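PDB 6I1M: cystatin from Fasciola hepatica, which probably inhibits papain-like cysteine proteases, as a secreted cystatin of the stefin type from the liver fluke. Local coordinates for residues S44-V47 with T51-K54. Sequence-based numbering, arbitrary orientation.
Unlike the reference sequence in segment 51-54: T51 (reference Ile).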
# COMPACT_ATOMS: atom_id res chain seq x y z
N SER A 44 -5.19 3.97 5.52
CA SER A 44 -6.59 4.47 5.60
C SER A 44 -7.43 3.46 4.83
O SER A 44 -6.92 2.94 3.85
CB SER A 44 -6.75 5.85 5.04
OG SER A 44 -5.70 6.70 5.42
N THR A 45 -8.62 3.12 5.33
CA THR A 45 -9.46 2.07 4.73
C THR A 45 -10.77 2.67 4.23
O THR A 45 -11.26 3.63 4.82
CB THR A 45 -9.71 0.92 5.70
OG1 THR A 45 -10.37 1.51 6.82
CG2 THR A 45 -8.41 0.26 6.10
N GLN A 46 -11.24 2.13 3.13
CA GLN A 46 -12.54 2.50 2.54
C GLN A 46 -13.29 1.19 2.25
O GLN A 46 -12.75 0.29 1.54
CB GLN A 46 -12.31 3.32 1.29
CG GLN A 46 -13.60 3.64 0.57
CD GLN A 46 -13.32 4.12 -0.83
OE1 GLN A 46 -12.33 3.72 -1.45
NE2 GLN A 46 -14.22 4.94 -1.36
N VAL A 47 -14.48 1.06 2.81
CA VAL A 47 -15.27 -0.18 2.59
C VAL A 47 -16.14 0.05 1.35
O VAL A 47 -16.94 0.99 1.34
CB VAL A 47 -16.10 -0.58 3.82
CG1 VAL A 47 -16.84 -1.89 3.54
CG2 VAL A 47 -15.22 -0.71 5.06
N THR A 51 -12.49 -4.09 0.55
CA THR A 51 -11.80 -2.98 1.26
C THR A 51 -10.66 -2.46 0.39
O THR A 51 -9.84 -3.28 -0.11
CB THR A 51 -11.35 -3.42 2.66
OG1 THR A 51 -12.53 -3.82 3.35
CG2 THR A 51 -10.63 -2.33 3.41
N ASN A 52 -10.63 -1.14 0.24
CA ASN A 52 -9.48 -0.35 -0.27
C ASN A 52 -8.61 0.02 0.93
O ASN A 52 -9.14 0.62 1.92
CB ASN A 52 -9.93 0.87 -1.06
CG ASN A 52 -10.24 0.53 -2.50
OD1 ASN A 52 -9.68 -0.40 -3.05
ND2 ASN A 52 -11.07 1.34 -3.14
N TYR A 53 -7.36 -0.41 0.88
CA TYR A 53 -6.30 -0.02 1.84
C TYR A 53 -5.40 0.99 1.15
O TYR A 53 -4.68 0.59 0.25
CB TYR A 53 -5.48 -1.22 2.30
CG TYR A 53 -6.23 -2.23 3.10
CD1 TYR A 53 -6.95 -3.23 2.47
CD2 TYR A 53 -6.19 -2.22 4.49
CE1 TYR A 53 -7.66 -4.17 3.20
CE2 TYR A 53 -6.88 -3.16 5.23
CZ TYR A 53 -7.62 -4.14 4.59
OH TYR A 53 -8.27 -5.12 5.30
N LYS A 54 -5.46 2.24 1.58
CA LYS A 54 -4.53 3.29 1.11
C LYS A 54 -3.38 3.43 2.11
O LYS A 54 -3.58 3.94 3.25
CB LYS A 54 -5.24 4.63 0.95
CG LYS A 54 -4.40 5.67 0.23
CD LYS A 54 -4.85 7.05 0.59
CE LYS A 54 -6.22 7.38 0.06
NZ LYS A 54 -6.73 8.62 0.69
O HOH W 1 -3.18 6.57 4.54
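Q46 and N52 run alongside each other on one face of the sheet and join through their amides. ND2 of N52 gives a nearly straight hydrogen bond to OE1 of Q46 (3.2 Å, 175° at the hydrogen). OE1 sits in the amide plane of N52, but the donor is tilted 33° from the carbonyl plane of Q46. The two amide planes are clearly turned against each other. The Q46 chain is extended, with CG anti to the backbone N (chi1 175°). Its NE2 hydrogen-bonds O of G2, so both ends of the amide are used. Strands 38-47 and 50-59 form the first hairpin of the antiparallel cystatin sheet, which packs against helix 12-28. Backbone bonds in both directions link Q46 to N52 and S44 to K54. On the opposite face, T45 meets the Y53 ring obliquely, CG2 of T45 lying 3.7 Å from CD2 of Y53. CG2 of T51 lies over one face of that ring, 3.5 Å above the plane and offset toward the rim. The same CG2 of T51 lies 4.1 Å from CB of T45. The Y53 ring meets F18 of the helix. A water bonds both OG of S44 (2.7 Å) and O of K54, while the K54 side chain makes a cation-pi contact with Y4.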